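Local coordinates for protein carbon monoxide oxidation system transcription regulator CooA-1 (Carboxydothermus hydrogenoformans, PDB 6CPB) that senses carbon monoxide through a bound heme and probably acts as a DNA-binding transcription factor, this chain being its heme-binding domain, at residues Asn43-Val48 / Gly72-Thr77; Leu47-Arg52 / Thr90-Asp95. All coordinates share one frame; numbering follows the deposited sequence.

Contact 1. Residues Asn43-Val48 / Gly72-Thr77; sequences NLVFLV and GDIFCT
Thr77 OG1 is gripped twice: the backbone N of Leu44 donates to it over 2.9 Å, and a second hydrogen bond joins it to the carbonyl O of Arg42. With chi1 at 65°, OG1 sits between the backbone N and carbonyl carbon of Thr77, where the hydroxyl takes the place a main-chain carbonyl would hold in a longer antiparallel pairing. Thr77 N returns a bond to Leu44 O, and just beyond, one water donates to both Asn43 OD1 (2.7 Å) and Thr77 O (2.8 Å), closing this end of the pair next to His78, the axial heme ligand. In the middle, Phe46 and Phe75 exchange backbone bonds as a hydrogen-bonded pair. The Phe46 ring stands obliquely against the Phe75-Cys76 peptide, and its CZ reaches Phe75 CB (3.9 Å) and the edge of the Phe75 ring. Cutting Phe46 back to an alanine is likely to open a gap beside this peptide and take away the neighbour of Phe75 CB and CD2. On the other face Val45 CG1 meets Ile74 CD1 at 3.6 Å, while Leu47 CD1 rests against Asp73 O. At the far end Gly72 N bonds Val48 O (2.8 Å). Strand 74-76 is an edge strand of a four-stranded antiparallel sheet in this cyclic-nucleotide-binding-type heme domain; Val45 and Ile74 pack on Met113 of helix 108-135 and Phe99 of helix 96-105, and Phe75 on Leu117 and Leu120.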
loop_
_atom_site.group_PDB
_atom_site.type_symbol
_atom_site.label_atom_id
_atom_site.label_comp_id
_atom_site.label_asym_id
_atom_site.label_seq_id
_atom_site.Cartn_x
_atom_site.Cartn_y
_atom_site.Cartn_z
ATOM N N ASN A 43 -2.566 -16.679 4.184
ATOM C CA ASN A 43 -2.379 -15.231 4.232
ATOM C C ASN A 43 -1.082 -14.973 4.991
ATOM O O ASN A 43 -1.014 -15.140 6.215
ATOM C CB ASN A 43 -3.573 -14.567 4.908
ATOM C CG ASN A 43 -3.570 -13.079 4.716
ATOM O OD1 ASN A 43 -2.532 -12.497 4.416
ATOM N ND2 ASN A 43 -4.733 -12.451 4.866
ATOM N N LEU A 44 -0.042 -14.617 4.252
ATOM C CA LEU A 44 1.310 -14.564 4.770
ATOM C C LEU A 44 1.961 -13.243 4.393
ATOM O O LEU A 44 1.620 -12.622 3.380
ATOM C CB LEU A 44 2.169 -15.678 4.135
ATOM C CG LEU A 44 1.683 -17.116 4.116
ATOM C CD1 LEU A 44 2.576 -17.880 3.144
ATOM C CD2 LEU A 44 1.737 -17.710 5.513
ATOM N N VAL A 45 2.935 -12.847 5.203
ATOM C CA VAL A 45 3.824 -11.731 4.921
ATOM C C VAL A 45 5.210 -12.307 4.708
ATOM O O VAL A 45 5.641 -13.174 5.472
ATOM C CB VAL A 45 3.808 -10.738 6.095
ATOM C CG1 VAL A 45 4.870 -9.681 5.935
ATOM C CG2 VAL A 45 2.422 -10.121 6.215
ATOM N N PHE A 46 5.895 -11.856 3.665
ATOM C CA PHE A 46 7.236 -12.342 3.386
ATOM C C PHE A 46 8.191 -11.195 3.120
ATOM O O PHE A 46 7.825 -10.183 2.521
ATOM C CB PHE A 46 7.269 -13.352 2.232
ATOM C CG PHE A 46 7.026 -12.747 0.882
ATOM C CD1 PHE A 46 5.741 -12.599 0.399
ATOM C CD2 PHE A 46 8.092 -12.313 0.098
ATOM C CE1 PHE A 46 5.523 -12.024 -0.860
ATOM C CE2 PHE A 46 7.885 -11.743 -1.137
ATOM C CZ PHE A 46 6.605 -11.600 -1.622
ATOM N N LEU A 47 9.425 -11.397 3.568
ATOM C CA LEU A 47 10.525 -10.456 3.461
ATOM C C LEU A 47 11.593 -11.082 2.565
ATOM O O LEU A 47 11.967 -12.236 2.773
ATOM C CB LEU A 47 11.077 -10.234 4.887
ATOM C CG LEU A 47 12.308 -9.377 5.107
ATOM C CD1 LEU A 47 12.209 -8.032 4.381
ATOM C CD2 LEU A 47 12.483 -9.175 6.606
ATOM N N VAL A 48 12.077 -10.328 1.579
ATOM C CA VAL A 48 13.183 -10.793 0.745
ATOM C C VAL A 48 14.477 -10.631 1.536
ATOM O O VAL A 48 14.941 -9.514 1.775
ATOM C CB VAL A 48 13.252 -10.043 -0.588
ATOM C CG1 VAL A 48 14.368 -10.618 -1.448
ATOM C CG2 VAL A 48 11.930 -10.127 -1.326
ATOM N N GLY A 72 15.518 -6.842 1.301
ATOM C CA GLY A 72 15.098 -5.872 2.288
ATOM C C GLY A 72 13.720 -5.305 2.066
ATOM O O GLY A 72 13.297 -4.451 2.847
ATOM N N ASP A 73 13.006 -5.758 1.040
ATOM C CA ASP A 73 11.617 -5.377 0.816
ATOM C C ASP A 73 10.668 -6.478 1.280
ATOM O O ASP A 73 10.991 -7.670 1.245
ATOM C CB ASP A 73 11.333 -5.104 -0.667
ATOM C CG ASP A 73 11.883 -3.779 -1.158
ATOM O OD1 ASP A 73 11.946 -2.807 -0.386
ATOM O OD2 ASP A 73 12.201 -3.699 -2.375
ATOM N N ILE A 74 9.475 -6.057 1.698
ATOM C CA ILE A 74 8.461 -6.937 2.270
ATOM C C ILE A 74 7.161 -6.818 1.481
ATOM O O ILE A 74 6.837 -5.758 0.943
ATOM C CB ILE A 74 8.277 -6.566 3.769
ATOM C CG1 ILE A 74 7.649 -7.701 4.582
ATOM C CG2 ILE A 74 7.491 -5.294 3.940
ATOM C CD1 ILE A 74 7.756 -7.482 6.080
ATOM N N PHE A 75 6.413 -7.915 1.416
ATOM C CA PHE A 75 5.130 -7.954 0.709
ATOM C C PHE A 75 4.291 -9.075 1.334
ATOM O O PHE A 75 4.604 -9.555 2.427
ATOM C CB PHE A 75 5.374 -8.027 -0.811
ATOM C CG PHE A 75 4.121 -7.900 -1.668
ATOM C CD1 PHE A 75 3.165 -6.918 -1.435
ATOM C CD2 PHE A 75 3.915 -8.786 -2.708
ATOM C CE1 PHE A 75 2.021 -6.847 -2.215
ATOM C CE2 PHE A 75 2.790 -8.705 -3.497
ATOM C CZ PHE A 75 1.846 -7.728 -3.255
ATOM N N CYS A 76 3.207 -9.480 0.670
ATOM C CA CYS A 76 2.274 -10.397 1.288
ATOM C C CYS A 76 1.448 -11.086 0.214
ATOM O O CYS A 76 1.345 -10.616 -0.926
ATOM C CB CYS A 76 1.357 -9.645 2.244
ATOM S SG CYS A 76 0.542 -8.217 1.476
ATOM N N THR A 77 0.855 -12.208 0.604
ATOM C CA THR A 77 -0.117 -12.887 -0.234
ATOM C C THR A 77 -1.491 -12.252 -0.010
ATOM O O THR A 77 -1.618 -11.210 0.639
ATOM C CB THR A 77 -0.109 -14.382 0.043
ATOM O OG1 THR A 77 -0.558 -14.588 1.386
ATOM C CG2 THR A 77 1.268 -14.985 -0.155
HETATM O O HOH W 1 -2.030 -10.155 3.202
#

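Contact 2. Residues Leu47-Arg52 / Thr90-Asp95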
loop_
_atom_site.group_PDB
_atom_site.type_symbol
_atom_site.label_atom_id
_atom_site.label_comp_id
_atom_site.label_asym_id
_atom_site.label_seq_id
_atom_site.Cartn_x
_atom_site.Cartn_y
_atom_site.Cartn_z
ATOM N N LEU A 47 9.425 -11.397 3.568
ATOM C CA LEU A 47 10.525 -10.456 3.461
ATOM C C LEU A 47 11.593 -11.082 2.565
ATOM O O LEU A 47 11.967 -12.236 2.773
ATOM C CB LEU A 47 11.077 -10.234 4.887
ATOM C CG LEU A 47 12.308 -9.377 5.107
ATOM C CD1 LEU A 47 12.209 -8.032 4.381
ATOM C CD2 LEU A 47 12.483 -9.175 6.606
ATOM N N VAL A 48 12.077 -10.328 1.579
ATOM C CA VAL A 48 13.183 -10.793 0.745
ATOM C C VAL A 48 14.477 -10.631 1.536
ATOM O O VAL A 48 14.941 -9.514 1.775
ATOM C CB VAL A 48 13.252 -10.043 -0.588
ATOM C CG1 VAL A 48 14.368 -10.618 -1.448
ATOM C CG2 VAL A 48 11.930 -10.127 -1.326
ATOM N N LYS A 49 15.055 -11.750 1.963
ATOM C CA LYS A 49 16.311 -11.717 2.701
ATOM C C LYS A 49 17.506 -11.552 1.764
ATOM O O LYS A 49 18.444 -10.807 2.060
ATOM C CB LYS A 49 16.441 -13.001 3.526
ATOM C CG LYS A 49 17.739 -13.130 4.301
ATOM C CD LYS A 49 17.728 -14.362 5.185
ATOM C CE LYS A 49 19.069 -14.582 5.864
ATOM N NZ LYS A 49 18.977 -15.723 6.815
ATOM N N SER A 50 17.485 -12.246 0.634
ATOM C CA SER A 50 18.497 -12.098 -0.400
ATOM C C SER A 50 17.840 -12.413 -1.732
ATOM O O SER A 50 16.876 -13.178 -1.795
ATOM C CB SER A 50 19.694 -13.019 -0.152
ATOM O OG SER A 50 19.296 -14.371 -0.145
ATOM N N GLY A 51 18.364 -11.814 -2.800
ATOM C CA GLY A 51 17.808 -12.006 -4.124
ATOM C C GLY A 51 16.899 -10.874 -4.536
ATOM O O GLY A 51 17.103 -9.726 -4.147
ATOM N N ARG A 52 15.923 -11.182 -5.378
ATOM C CA ARG A 52 15.136 -10.154 -6.045
ATOM C C ARG A 52 13.910 -10.848 -6.608
ATOM O O ARG A 52 14.037 -11.931 -7.189
ATOM C CB ARG A 52 15.966 -9.530 -7.166
ATOM C CG ARG A 52 15.305 -8.358 -7.853
ATOM C CD ARG A 52 16.310 -7.639 -8.726
ATOM N NE ARG A 52 16.684 -8.485 -9.848
ATOM C CZ ARG A 52 16.581 -8.160 -11.133
ATOM N NH1 ARG A 52 16.135 -6.970 -11.510
ATOM N NH2 ARG A 52 16.949 -9.043 -12.045
ATOM N N THR A 90 16.180 -15.958 -1.163
ATOM C CA THR A 90 15.721 -16.485 0.115
ATOM C C THR A 90 14.734 -15.503 0.710
ATOM O O THR A 90 14.983 -14.299 0.717
ATOM C CB THR A 90 16.895 -16.680 1.082
ATOM O OG1 THR A 90 17.789 -17.653 0.533
ATOM C CG2 THR A 90 16.430 -17.169 2.447
ATOM N N ILE A 91 13.628 -16.034 1.223
ATOM C CA ILE A 91 12.637 -15.230 1.926
ATOM C C ILE A 91 12.483 -15.719 3.358
ATOM O O ILE A 91 12.771 -16.871 3.690
ATOM C CB ILE A 91 11.259 -15.204 1.249
ATOM C CG1 ILE A 91 10.522 -16.532 1.454
ATOM C CG2 ILE A 91 11.390 -14.811 -0.217
ATOM C CD1 ILE A 91 9.136 -16.576 0.824
ATOM N N LEU A 92 11.999 -14.806 4.198
ATOM C CA LEU A 92 11.467 -15.106 5.522
ATOM C C LEU A 92 9.974 -14.822 5.473
ATOM O O LEU A 92 9.569 -13.782 4.953
ATOM C CB LEU A 92 12.124 -14.212 6.581
ATOM C CG LEU A 92 13.616 -14.449 6.804
ATOM C CD1 LEU A 92 14.131 -13.487 7.862
ATOM C CD2 LEU A 92 13.903 -15.895 7.212
ATOM N N TYR A 93 9.149 -15.721 6.019
ATOM C CA TYR A 93 7.705 -15.500 5.987
ATOM C C TYR A 93 7.040 -15.889 7.300
ATOM O O TYR A 93 7.527 -16.744 8.041
ATOM C CB TYR A 93 7.027 -16.235 4.816
ATOM C CG TYR A 93 7.113 -17.741 4.866
ATOM C CD1 TYR A 93 8.194 -18.398 4.320
ATOM C CD2 TYR A 93 6.106 -18.506 5.436
ATOM C CE1 TYR A 93 8.281 -19.767 4.336
ATOM C CE2 TYR A 93 6.179 -19.886 5.447
ATOM C CZ TYR A 93 7.279 -20.503 4.908
ATOM O OH TYR A 93 7.386 -21.872 4.910
ATOM N N THR A 94 5.900 -15.258 7.557
ATOM C CA THR A 94 5.081 -15.587 8.719
ATOM C C THR A 94 3.626 -15.278 8.388
ATOM O O THR A 94 3.333 -14.567 7.439
ATOM C CB THR A 94 5.574 -14.838 9.968
ATOM O OG1 THR A 94 4.999 -15.418 11.142
ATOM C CG2 THR A 94 5.215 -13.363 9.946
ATOM N N ASP A 95 2.708 -15.831 9.172
ATOM C CA ASP A 95 1.296 -15.571 8.924
ATOM C C ASP A 95 0.938 -14.137 9.302
ATOM O O ASP A 95 1.561 -13.526 10.175
ATOM C CB ASP A 95 0.425 -16.536 9.720
ATOM C CG ASP A 95 0.630 -16.397 11.206
ATOM O OD1 ASP A 95 1.603 -16.984 11.721
ATOM O OD2 ASP A 95 -0.154 -15.668 11.852
#
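Lys49 holds CG anti to its own N (chi1 177°) and stays extended to its end, which lays its chain alongside Thr90 with both side chains pointing the same way. Thr90 CG2, itself anti to the backbone N of Thr90, is thereby turned to meet Lys49 CD at 4.1 Å. Lys49 CD touches the threonine methyl only lightly, and the lysine NZ continues to a salt bridge with Glu26 on strand 25-29. On the neighbouring residue, Ser50 OG comes within 3.5 Å of Thr90 CB, a packing contact.

Beneath these side chains the strands form a classic beta bulge, in which Lys49 and Ser50 together face the single residue Thr90. Thr90 O consequently takes two donors. Lys49 N is the nearer at 2.8 Å, but its N-H...O angle is only 139°, a bent bond. Ser50 N is longer at 3.2 Å yet straighter, and lies in the carbonyl plane on a lone pair. Thr90 N then bonds back to Ser50 O, so pairing resumes with the register shifted by one. The bulge falls where the chain turns its corner at Lys49, on the way from this sheet to strand 52-59 in the other sheet of the cyclic-nucleotide-binding-type fold.

Before the bulge, Leu47 and Leu92 form a regular hydrogen-bonded antiparallel pair, with Leu47 N to Leu92 O at 2.8 Å and Leu92 N to Leu47 O at 2.9 Å. Leu47 O also receives a CA-H contact from Ile91 CA (3.2 Å). The side chain of Ile91 goes on to pack against Leu35 and Tyr36 of strand 34-36.

Strand 44-50 carries both contacts, with strand 74-76 along one edge and strand 89-95 along the other, so the three are consecutive in one antiparallel sheet. Leu47 and Val48 belong to both, and Val45 N probably donates a hydrogen bond to Thr94 O (2.8 Å) between the two sets of segments. Contact 1 lies deeper in the chain: nearly all its residues are buried, its side-chain packing is largely apolar, and one end borders the heme-binding residues His78 and Thr79. Contact 2 is also mostly buried, but it reaches solvent at Lys49, lies away from the annotated heme sites, and has its pairing interrupted by a one-residue shift of register, whereas contact 1 departs from regular pairing at its Thr77 end.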